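Local coordinates for protein flavoredoxin (Methanosarcina acetivorans, PDB 3BNK) that binds flavin mononucleotide and, as a flavoprotein of the flavoredoxin family, probably serves in electron transfer, at residues Ser38-Asn43 with Phe132-Ile137; Pro45-Gly50 with Leu115-Arg120; Lys156-Leu161 with Tyr169-Asp174. All blocks are in the same frame, centred on the assembly; numbering follows the deposited sequence.

Interaction 1: residues Ser38-Asn43 with Phe132-Ile137; sequences SRVNAN and FFVGEI
R39 reaches I137 with the middle of its side chain: CD comes to 4.1 Å from I137 CD1, the two chains crossing at roughly a right angle. Bends at chi2 and chi3 fold the guanidinium back onto its own strand, where NE and NH2 together grip N41 O side-on. The NH2 to N41 O bond, 2.9 Å, is the straighter at 158°. NH1 turns to V11 O of the second subunit, and F12 of that subunit makes a cation-pi contact. A leucine here would probably leave N41 O without these two donors and V11 O of the neighbour without its mate. V40 follows with its methyls divided: CG2 lies at the edge of the F132 ring, 4.0 Å from CE2 and near the ring plane, while CG1 meets V134 CG1 at 4.1 Å. V134 turns that methyl away from its own N (chi1 -177°) and onto V40. V40 and N41 both face M46, a classic beta bulge. Strand 46-52 pairs with both strands; the axes of 38-41 and 132-137 lie 74° apart. The touching is thus apolar on apolar, with the polar groups bonded along R39-N41 and across the dimer interface.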
loop_
_atom_site.group_PDB
_atom_site.type_symbol
_atom_site.label_atom_id
_atom_site.label_comp_id
_atom_site.label_asym_id
_atom_site.label_seq_id
_atom_site.Cartn_x
_atom_site.Cartn_y
_atom_site.Cartn_z
ATOM N N SER B 38 -2.744 -1.577 -3.270
ATOM C CA SER B 38 -1.692 -0.763 -3.827
ATOM C C SER B 38 -1.924 -0.547 -5.305
ATOM O O SER B 38 -2.545 -1.378 -5.948
ATOM C CB SER B 38 -0.344 -1.458 -3.657
ATOM O OG SER B 38 0.623 -0.707 -4.324
ATOM N N ARG B 39 -1.394 0.562 -5.833
ATOM C CA ARG B 39 -1.256 0.714 -7.289
ATOM C C ARG B 39 -0.270 -0.322 -7.834
ATOM O O ARG B 39 0.655 -0.774 -7.137
ATOM C CB ARG B 39 -0.875 2.143 -7.694
ATOM C CG ARG B 39 -2.046 3.134 -7.674
ATOM C CD ARG B 39 -3.058 2.902 -8.801
ATOM N NE ARG B 39 -2.486 3.103 -10.132
ATOM C CZ ARG B 39 -2.503 4.268 -10.787
ATOM N NH1 ARG B 39 -3.070 5.335 -10.241
ATOM N NH2 ARG B 39 -1.948 4.371 -11.983
ATOM N N VAL B 40 -0.528 -0.742 -9.065
ATOM C CA VAL B 40 0.239 -1.789 -9.703
ATOM C C VAL B 40 0.785 -1.278 -11.035
ATOM O O VAL B 40 1.982 -1.467 -11.356
ATOM C CB VAL B 40 -0.649 -3.055 -9.893
ATOM C CG1 VAL B 40 0.011 -4.055 -10.817
ATOM C CG2 VAL B 40 -0.962 -3.701 -8.531
ATOM N N ASN B 41 -0.086 -0.624 -11.804
ATOM C CA ASN B 41 0.252 -0.145 -13.155
ATOM C C ASN B 41 -0.150 1.313 -13.324
ATOM O O ASN B 41 -1.184 1.742 -12.810
ATOM C CB ASN B 41 -0.441 -1.019 -14.220
ATOM C CG ASN B 41 0.156 -0.857 -15.630
ATOM O OD1 ASN B 41 -0.504 -0.359 -16.542
ATOM N ND2 ASN B 41 1.391 -1.275 -15.801
ATOM N N ALA B 42 0.675 2.066 -14.043
ATOM C CA ALA B 42 0.425 3.483 -14.309
ATOM C C ALA B 42 -0.632 3.707 -15.392
ATOM O O ALA B 42 -1.577 4.463 -15.187
ATOM C CB ALA B 42 1.713 4.175 -14.686
ATOM N N ASN B 43 -0.470 3.038 -16.536
ATOM C CA ASN B 43 -1.329 3.267 -17.695
ATOM C C ASN B 43 -1.557 1.990 -18.507
ATOM O O ASN B 43 -0.604 1.397 -19.015
ATOM C CB ASN B 43 -0.749 4.384 -18.566
ATOM C CG ASN B 43 -1.718 4.859 -19.647
ATOM O OD1 ASN B 43 -2.943 4.706 -19.539
ATOM N ND2 ASN B 43 -1.166 5.435 -20.698
ATOM N N PHE B 132 -4.533 -12.106 -5.109
ATOM C CA PHE B 132 -4.287 -10.703 -5.390
ATOM C C PHE B 132 -4.973 -10.399 -6.727
ATOM O O PHE B 132 -4.508 -10.813 -7.804
ATOM C CB PHE B 132 -2.790 -10.392 -5.393
ATOM C CG PHE B 132 -2.456 -8.926 -5.182
ATOM C CD1 PHE B 132 -2.572 -8.338 -3.916
ATOM C CD2 PHE B 132 -1.965 -8.147 -6.238
ATOM C CE1 PHE B 132 -2.236 -6.986 -3.711
ATOM C CE2 PHE B 132 -1.621 -6.782 -6.039
ATOM C CZ PHE B 132 -1.757 -6.214 -4.776
ATOM N N PHE B 133 -6.117 -9.725 -6.621
ATOM C CA PHE B 133 -6.935 -9.319 -7.768
ATOM C C PHE B 133 -6.424 -7.991 -8.329
ATOM O O PHE B 133 -6.543 -6.952 -7.663
ATOM C CB PHE B 133 -8.402 -9.137 -7.347
ATOM C CG PHE B 133 -9.102 -10.402 -6.920
ATOM C CD1 PHE B 133 -9.422 -10.614 -5.581
ATOM C CD2 PHE B 133 -9.477 -11.366 -7.860
ATOM C CE1 PHE B 133 -10.087 -11.776 -5.174
ATOM C CE2 PHE B 133 -10.146 -12.526 -7.470
ATOM C CZ PHE B 133 -10.455 -12.736 -6.124
ATOM N N VAL B 134 -5.851 -8.019 -9.533
ATOM C CA VAL B 134 -5.400 -6.791 -10.215
ATOM C C VAL B 134 -6.555 -6.212 -11.057
ATOM O O VAL B 134 -7.126 -6.890 -11.928
ATOM C CB VAL B 134 -4.089 -6.996 -11.055
ATOM C CG1 VAL B 134 -3.624 -5.692 -11.667
ATOM C CG2 VAL B 134 -2.964 -7.553 -10.189
ATOM N N GLY B 135 -6.925 -4.972 -10.750
ATOM C CA GLY B 135 -8.058 -4.342 -11.384
ATOM C C GLY B 135 -7.710 -3.005 -11.999
ATOM O O GLY B 135 -6.940 -2.236 -11.431
ATOM N N GLU B 136 -8.280 -2.736 -13.168
ATOM C CA GLU B 136 -8.183 -1.419 -13.777
ATOM C C GLU B 136 -9.201 -0.506 -13.119
ATOM O O GLU B 136 -10.355 -0.890 -12.925
ATOM C CB GLU B 136 -8.436 -1.485 -15.295
ATOM C CG GLU B 136 -8.140 -0.161 -16.028
ATOM C CD GLU B 136 -8.489 -0.187 -17.522
ATOM O OE1 GLU B 136 -8.475 -1.276 -18.130
ATOM O OE2 GLU B 136 -8.766 0.896 -18.082
ATOM N N ILE B 137 -8.774 0.694 -12.753
ATOM C CA ILE B 137 -9.705 1.683 -12.228
ATOM C C ILE B 137 -10.450 2.297 -13.413
ATOM O O ILE B 137 -9.895 3.089 -14.194
ATOM C CB ILE B 137 -8.997 2.778 -11.384
ATOM C CG1 ILE B 137 -8.139 2.138 -10.284
ATOM C CG2 ILE B 137 -10.027 3.751 -10.773
ATOM C CD1 ILE B 137 -7.089 3.108 -9.712
#

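Interaction 2: residues Pro45-Gly50 with Leu115-Arg120. With FMN (flavin mononucleotide), chain D.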
loop_
_atom_site.group_PDB
_atom_site.type_symbol
_atom_site.label_atom_id
_atom_site.label_comp_id
_atom_site.label_asym_id
_atom_site.label_seq_id
_atom_site.Cartn_x
_atom_site.Cartn_y
_atom_site.Cartn_z
ATOM N N PRO B 45 -4.496 2.841 -15.587
ATOM C CA PRO B 45 -4.379 2.836 -14.124
ATOM C C PRO B 45 -4.921 1.531 -13.507
ATOM O O PRO B 45 -6.098 1.232 -13.646
ATOM C CB PRO B 45 -5.211 4.052 -13.707
ATOM C CG PRO B 45 -6.158 4.277 -14.870
ATOM C CD PRO B 45 -5.365 3.931 -16.072
ATOM N N MET B 46 -4.038 0.755 -12.876
ATOM C CA MET B 46 -4.420 -0.486 -12.188
ATOM C C MET B 46 -3.972 -0.512 -10.715
ATOM O O MET B 46 -2.888 -0.035 -10.380
ATOM C CB MET B 46 -3.823 -1.717 -12.895
ATOM C CG MET B 46 -4.118 -1.838 -14.400
ATOM S SD MET B 46 -3.241 -3.226 -15.182
ATOM C CE MET B 46 -3.866 -4.603 -14.257
ATOM N N LEU B 47 -4.820 -1.083 -9.857
ATOM C CA LEU B 47 -4.488 -1.354 -8.452
ATOM C C LEU B 47 -4.527 -2.865 -8.239
ATOM O O LEU B 47 -4.949 -3.616 -9.114
ATOM C CB LEU B 47 -5.526 -0.750 -7.495
ATOM C CG LEU B 47 -6.159 0.637 -7.432
ATOM C CD1 LEU B 47 -7.500 0.569 -6.745
ATOM C CD2 LEU B 47 -5.263 1.642 -6.680
ATOM N N GLY B 48 -4.118 -3.299 -7.056
ATOM C CA GLY B 48 -4.232 -4.692 -6.670
ATOM C C GLY B 48 -4.751 -4.796 -5.257
ATOM O O GLY B 48 -4.523 -3.908 -4.427
ATOM N N VAL B 49 -5.429 -5.894 -4.977
ATOM C CA VAL B 49 -6.090 -6.093 -3.697
ATOM C C VAL B 49 -5.806 -7.515 -3.185
ATOM O O VAL B 49 -6.042 -8.494 -3.911
ATOM C CB VAL B 49 -7.602 -5.782 -3.840
ATOM C CG1 VAL B 49 -8.419 -6.481 -2.795
ATOM C CG2 VAL B 49 -7.848 -4.254 -3.789
ATOM N N GLY B 50 -5.262 -7.603 -1.966
ATOM C CA GLY B 50 -4.890 -8.860 -1.318
ATOM C C GLY B 50 -5.962 -9.417 -0.392
ATOM O O GLY B 50 -6.371 -8.771 0.585
ATOM N N LEU B 115 -14.123 8.523 -1.076
ATOM C CA LEU B 115 -13.566 8.205 -2.389
ATOM C C LEU B 115 -13.863 6.740 -2.698
ATOM O O LEU B 115 -13.658 5.860 -1.849
ATOM C CB LEU B 115 -12.047 8.475 -2.422
ATOM C CG LEU B 115 -11.204 8.095 -3.657
ATOM C CD1 LEU B 115 -11.474 8.999 -4.899
ATOM C CD2 LEU B 115 -9.736 8.119 -3.316
ATOM N N ASN B 116 -14.363 6.498 -3.909
ATOM C CA ASN B 116 -14.683 5.140 -4.383
ATOM C C ASN B 116 -14.038 4.855 -5.734
ATOM O O ASN B 116 -14.237 5.604 -6.690
ATOM C CB ASN B 116 -16.204 4.920 -4.500
ATOM C CG ASN B 116 -16.994 5.660 -3.441
ATOM O OD1 ASN B 116 -17.383 6.817 -3.637
ATOM N ND2 ASN B 116 -17.270 4.986 -2.325
ATOM N N LEU B 117 -13.255 3.781 -5.791
ATOM C CA LEU B 117 -12.613 3.340 -7.024
ATOM C C LEU B 117 -13.295 2.075 -7.526
ATOM O O LEU B 117 -13.268 1.046 -6.862
ATOM C CB LEU B 117 -11.104 3.118 -6.818
ATOM C CG LEU B 117 -10.306 4.204 -6.080
ATOM C CD1 LEU B 117 -8.817 3.848 -5.987
ATOM C CD2 LEU B 117 -10.497 5.637 -6.681
ATOM N N GLU B 118 -13.919 2.175 -8.697
ATOM C CA GLU B 118 -14.677 1.088 -9.299
ATOM C C GLU B 118 -13.752 0.342 -10.263
ATOM O O GLU B 118 -13.247 0.928 -11.214
ATOM C CB GLU B 118 -15.912 1.660 -10.010
ATOM C CG GLU B 118 -16.852 0.645 -10.653
ATOM C CD GLU B 118 -18.015 1.315 -11.409
ATOM O OE1 GLU B 118 -17.893 2.505 -11.785
ATOM O OE2 GLU B 118 -19.048 0.640 -11.623
ATOM N N CYS B 119 -13.520 -0.946 -10.006
ATOM C CA CYS B 119 -12.426 -1.648 -10.678
ATOM C C CYS B 119 -12.834 -2.883 -11.454
ATOM O O CYS B 119 -13.656 -3.685 -10.995
ATOM C CB CYS B 119 -11.304 -2.002 -9.690
ATOM S SG CYS B 119 -10.744 -0.583 -8.729
ATOM N N ARG B 120 -12.241 -3.023 -12.636
ATOM C CA ARG B 120 -12.481 -4.199 -13.458
ATOM C C ARG B 120 -11.329 -5.171 -13.361
ATOM O O ARG B 120 -10.192 -4.817 -13.645
ATOM C CB ARG B 120 -12.715 -3.817 -14.918
ATOM C CG ARG B 120 -13.519 -4.887 -15.630
ATOM C CD ARG B 120 -12.970 -5.238 -16.965
ATOM N NE ARG B 120 -13.156 -4.191 -17.957
ATOM C CZ ARG B 120 -12.158 -3.579 -18.583
ATOM N NH1 ARG B 120 -10.891 -3.903 -18.312
ATOM N NH2 ARG B 120 -12.423 -2.644 -19.477
HETATM N N1 FMN D . -8.331 -9.525 5.037
HETATM C C2 FMN D . -7.679 -9.735 3.838
HETATM O O2 FMN D . -7.790 -10.823 3.285
HETATM N N3 FMN D . -6.920 -8.727 3.266
HETATM C C4 FMN D . -6.820 -7.507 3.914
HETATM O O4 FMN D . -6.137 -6.623 3.409
HETATM C C4A FMN D . -7.478 -7.296 5.132
HETATM N N5 FMN D . -7.375 -6.080 5.795
HETATM C C5A FMN D . -8.039 -5.863 6.988
HETATM C C6 FMN D . -7.932 -4.612 7.608
HETATM C C7 FMN D . -8.591 -4.376 8.823
HETATM C C7M FMN D . -8.541 -2.996 9.406
HETATM C C8 FMN D . -9.362 -5.393 9.408
HETATM C C8M FMN D . -10.277 -5.101 10.578
HETATM C C9 FMN D . -9.476 -6.634 8.767
HETATM C C9A FMN D . -8.827 -6.879 7.556
HETATM N N10 FMN D . -8.933 -8.112 6.902
HETATM C C10 FMN D . -8.251 -8.317 5.699
HETATM C "C1'" FMN D . -9.848 -9.185 7.430
HETATM C "C2'" FMN D . -11.166 -9.274 6.672
HETATM O "O2'" FMN D . -11.677 -7.979 6.419
HETATM C "C3'" FMN D . -12.218 -10.026 7.489
HETATM O "O3'" FMN D . -11.847 -11.366 7.758
HETATM C "C4'" FMN D . -13.597 -9.944 6.835
HETATM O "O4'" FMN D . -14.556 -10.399 7.751
HETATM C "C5'" FMN D . -13.741 -10.729 5.537
HETATM O "O5'" FMN D . -15.062 -10.455 5.108
HETATM P P FMN D . -15.880 -11.436 4.119
HETATM O O1P FMN D . -15.791 -12.840 4.642
HETATM O O2P FMN D . -15.219 -11.376 2.775
HETATM O O3P FMN D . -17.314 -11.008 3.970
#
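L47 meets L117 and C119 through methyl and sulfur alone, so the flat group to reckon with is the isoalloxazine of FMN at the far end of 45-50. Its pyrimidine ring offers N3, flanked by the C2 and C4 carbonyls, and N3 donates to G50 O at 2.7 Å with an N-H...O angle of 151°. The strand's own backbone thus takes up the flavin N-H. Three residues back from G50, L47 CD1 does all the touching: L117 CD1 lies 3.6 Å away and C119 SG 4.0 Å. The two leucine side chains cross at about a right angle, methyl against methyl. L117 carries its CD1 out on a fully extended branch (chi2 -179°), which brings the methyl across to strand 46-52. C119 holds SG beside its backbone N (chi1 -52°), which presents the sulfur to the same L47 methyl from two residues further along the strand. In the antiparallel barrel of the flavin reductase family, strand 130-142 pairs with both 46-52 and 115-126, and this contact bridges those two neighbours across the curled sheet. I137 of that middle strand touches L47, L117 and C119 alike, so the three strands share one apolar cluster. V69 and F67 of strand 66-71 add to it, touching L47 and C119, while I13 and V11 of the second subunit pack on L47 and L117.

Interaction 3: residues Lys156-Leu161 with Tyr169-Asp174; sequences KMDPLL and YWTVGD. With FMN (flavin mononucleotide), chain D.
L161 sets CG beside its own backbone N (chi1 -50°) and then runs out extended (chi2 170°), which lays CD1 3.5 Å from T171 O. Y169 likewise turns CG beside its N (chi1 -73°), bringing the ring's CD2 edge, near its plane, to 3.5 Å from L161 O. That carbonyl also accepts W170 N at 3.0 Å, with the donor above the carbonyl plane, and the CA-H of Y169. In return L161 N donates to W170 O at 2.8 Å. These two bonds make L161 and W170 an antiparallel hydrogen-bonded pair in the beta hairpin of strands 160-163 and 168-178, with both side chains on one face, CB to CB 4.1 Å. Y169 and W170 also pair with a strand of the second subunit, carrying the sheet across the interface. Nearer helix 154-157, P159 CG packs on V172 CG2, and a water fills in for direct bonding: it donates to D158 OD2 and P159 O and accepts from V172 N. D158, whose OD1 is held by S74 OG, lays OD2 3.8 Å from T171 CG2. At the opposite end of the contact, Y169 OH, bonded to D81 OD1, stands 3.2 Å from the C7M methyl of FMN.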
loop_
_atom_site.group_PDB
_atom_site.type_symbol
_atom_site.label_atom_id
_atom_site.label_comp_id
_atom_site.label_asym_id
_atom_site.label_seq_id
_atom_site.Cartn_x
_atom_site.Cartn_y
_atom_site.Cartn_z
ATOM N N LYS B 156 -9.025 16.754 3.921
ATOM C CA LYS B 156 -10.469 16.754 3.771
ATOM C C LYS B 156 -11.028 15.339 3.942
ATOM O O LYS B 156 -12.039 15.141 4.613
ATOM C CB LYS B 156 -10.865 17.325 2.412
ATOM C CG LYS B 156 -10.976 18.855 2.371
ATOM C CD LYS B 156 -11.018 19.352 0.917
ATOM C CE LYS B 156 -11.521 20.798 0.814
ATOM N NZ LYS B 156 -11.893 21.178 -0.606
ATOM N N MET B 157 -10.350 14.362 3.339
ATOM C CA MET B 157 -10.759 12.953 3.394
ATOM C C MET B 157 -10.723 12.374 4.800
ATOM O O MET B 157 -11.591 11.576 5.162
ATOM C CB MET B 157 -9.879 12.111 2.470
ATOM C CG MET B 157 -10.037 12.480 1.000
ATOM S SD MET B 157 -8.973 11.566 -0.113
ATOM C CE MET B 157 -9.360 9.873 0.324
ATOM N N ASP B 158 -9.719 12.787 5.576
ATOM C CA ASP B 158 -9.453 12.254 6.920
ATOM C C ASP B 158 -9.516 10.709 6.966
ATOM O O ASP B 158 -10.310 10.131 7.739
ATOM C CB ASP B 158 -10.387 12.896 7.966
ATOM C CG ASP B 158 -10.035 12.511 9.402
ATOM O OD1 ASP B 158 -10.978 12.237 10.187
ATOM O OD2 ASP B 158 -8.833 12.478 9.751
ATOM N N PRO B 159 -8.676 10.034 6.144
ATOM C CA PRO B 159 -8.737 8.575 6.108
ATOM C C PRO B 159 -8.036 7.934 7.302
ATOM O O PRO B 159 -7.247 8.594 8.010
ATOM C CB PRO B 159 -7.967 8.235 4.832
ATOM C CG PRO B 159 -6.924 9.271 4.757
ATOM C CD PRO B 159 -7.633 10.544 5.232
ATOM N N LEU B 160 -8.323 6.652 7.504
ATOM C CA LEU B 160 -7.653 5.858 8.536
ATOM C C LEU B 160 -6.419 5.127 8.000
ATOM O O LEU B 160 -6.282 4.920 6.797
ATOM C CB LEU B 160 -8.638 4.862 9.150
ATOM C CG LEU B 160 -9.755 5.508 9.962
ATOM C CD1 LEU B 160 -10.928 4.533 10.110
ATOM C CD2 LEU B 160 -9.200 5.999 11.318
ATOM N N LEU B 161 -5.524 4.785 8.923
ATOM C CA LEU B 161 -4.296 4.020 8.694
ATOM C C LEU B 161 -4.307 2.837 9.644
ATOM O O LEU B 161 -4.970 2.864 10.690
ATOM C CB LEU B 161 -3.038 4.858 8.977
ATOM C CG LEU B 161 -2.935 6.237 8.334
ATOM C CD1 LEU B 161 -1.771 7.016 8.914
ATOM C CD2 LEU B 161 -2.809 6.136 6.811
ATOM N N TYR B 169 -5.374 1.590 14.723
ATOM C CA TYR B 169 -5.749 2.583 13.731
ATOM C C TYR B 169 -5.072 3.887 14.088
ATOM O O TYR B 169 -4.776 4.140 15.269
ATOM C CB TYR B 169 -7.257 2.786 13.699
ATOM C CG TYR B 169 -8.067 1.662 13.073
ATOM C CD1 TYR B 169 -8.982 0.943 13.843
ATOM C CD2 TYR B 169 -7.945 1.347 11.715
ATOM C CE1 TYR B 169 -9.754 -0.065 13.292
ATOM C CE2 TYR B 169 -8.725 0.331 11.135
ATOM C CZ TYR B 169 -9.631 -0.372 11.937
ATOM O OH TYR B 169 -10.405 -1.386 11.417
ATOM N N TRP B 170 -4.813 4.689 13.054
ATOM C CA TRP B 170 -4.170 5.995 13.162
ATOM C C TRP B 170 -4.830 6.926 12.148
ATOM O O TRP B 170 -5.446 6.475 11.171
ATOM C CB TRP B 170 -2.651 5.911 12.874
ATOM C CG TRP B 170 -1.982 4.768 13.573
ATOM C CD1 TRP B 170 -1.887 3.470 13.129
ATOM C CD2 TRP B 170 -1.344 4.800 14.853
ATOM N NE1 TRP B 170 -1.234 2.702 14.060
ATOM C CE2 TRP B 170 -0.884 3.491 15.124
ATOM C CE3 TRP B 170 -1.109 5.809 15.797
ATOM C CZ2 TRP B 170 -0.208 3.162 16.303
ATOM C CZ3 TRP B 170 -0.435 5.478 16.974
ATOM C CH2 TRP B 170 0.006 4.162 17.211
ATOM N N THR B 171 -4.714 8.227 12.387
ATOM C CA THR B 171 -5.020 9.211 11.348
ATOM C C THR B 171 -3.732 9.787 10.775
ATOM O O THR B 171 -2.639 9.508 11.286
ATOM C CB THR B 171 -5.957 10.333 11.851
ATOM O OG1 THR B 171 -5.449 10.882 13.071
ATOM C CG2 THR B 171 -7.367 9.791 12.064
ATOM N N VAL B 172 -3.867 10.570 9.706
ATOM C CA VAL B 172 -2.733 11.191 9.022
ATOM C C VAL B 172 -2.255 12.368 9.867
ATOM O O VAL B 172 -3.076 13.123 10.398
ATOM C CB VAL B 172 -3.132 11.698 7.611
ATOM C CG1 VAL B 172 -1.965 12.435 6.929
ATOM C CG2 VAL B 172 -3.658 10.534 6.728
ATOM N N GLY B 173 -0.934 12.498 9.997
ATOM C CA GLY B 173 -0.324 13.544 10.820
ATOM C C GLY B 173 -0.015 14.813 10.052
ATOM O O GLY B 173 -0.752 15.195 9.142
ATOM N N ASP B 174 1.090 15.451 10.416
ATOM C CA ASP B 174 1.497 16.707 9.811
ATOM C C ASP B 174 2.177 16.540 8.448
ATOM O O ASP B 174 2.811 15.513 8.177
ATOM C CB ASP B 174 2.446 17.437 10.741
ATOM C CG ASP B 174 1.797 17.834 12.062
ATOM O OD1 ASP B 174 0.554 18.025 12.129
ATOM O OD2 ASP B 174 2.554 17.967 13.031
HETATM N N1 FMN D . -8.331 -9.525 5.037
HETATM C C2 FMN D . -7.679 -9.735 3.838
HETATM O O2 FMN D . -7.790 -10.823 3.285
HETATM N N3 FMN D . -6.920 -8.727 3.266
HETATM C C4 FMN D . -6.820 -7.507 3.914
HETATM O O4 FMN D . -6.137 -6.623 3.409
HETATM C C4A FMN D . -7.478 -7.296 5.132
HETATM N N5 FMN D . -7.375 -6.080 5.795
HETATM C C5A FMN D . -8.039 -5.863 6.988
HETATM C C6 FMN D . -7.932 -4.612 7.608
HETATM C C7 FMN D . -8.591 -4.376 8.823
HETATM C C7M FMN D . -8.541 -2.996 9.406
HETATM C C8 FMN D . -9.362 -5.393 9.408
HETATM C C8M FMN D . -10.277 -5.101 10.578
HETATM C C9 FMN D . -9.476 -6.634 8.767
HETATM C C9A FMN D . -8.827 -6.879 7.556
HETATM N N10 FMN D . -8.933 -8.112 6.902
HETATM C C10 FMN D . -8.251 -8.317 5.699
HETATM C "C1'" FMN D . -9.848 -9.185 7.430
HETATM C "C2'" FMN D . -11.166 -9.274 6.672
HETATM O "O2'" FMN D . -11.677 -7.979 6.419
HETATM C "C3'" FMN D . -12.218 -10.026 7.489
HETATM O "O3'" FMN D . -11.847 -11.366 7.758
HETATM C "C4'" FMN D . -13.597 -9.944 6.835
HETATM O "O4'" FMN D . -14.556 -10.399 7.751
HETATM C "C5'" FMN D . -13.741 -10.729 5.537
HETATM O "O5'" FMN D . -15.062 -10.455 5.108
HETATM P P FMN D . -15.880 -11.436 4.119
HETATM O O1P FMN D . -15.791 -12.840 4.642
HETATM O O2P FMN D . -15.219 -11.376 2.775
HETATM O O3P FMN D . -17.314 -11.008 3.970
HETATM O O HOH W 1 -6.700 11.111 8.695
#

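Along the chain, 38-43 opens interaction 1 and, just past a short turn, 45-50 opens interaction 2. Interaction 2 closes first, when strand 115-126 arrives; the next strand, 130-142, then closes interaction 1 around it, so the smaller loop sits within the larger. The two contacts are about 6 Å apart between centres, and backbone bonds such as S38 O to G48 N stitch them into one curled sheet. Interaction 3 comes afterwards in series, a local hairpin on the other side of the chain's centre from interaction 1. Its strand 160-163 pairs with 16-25 in the same sheet, and M157 packs on L115. Interactions 2 and 3 both reach FMN; all three touch the second subunit.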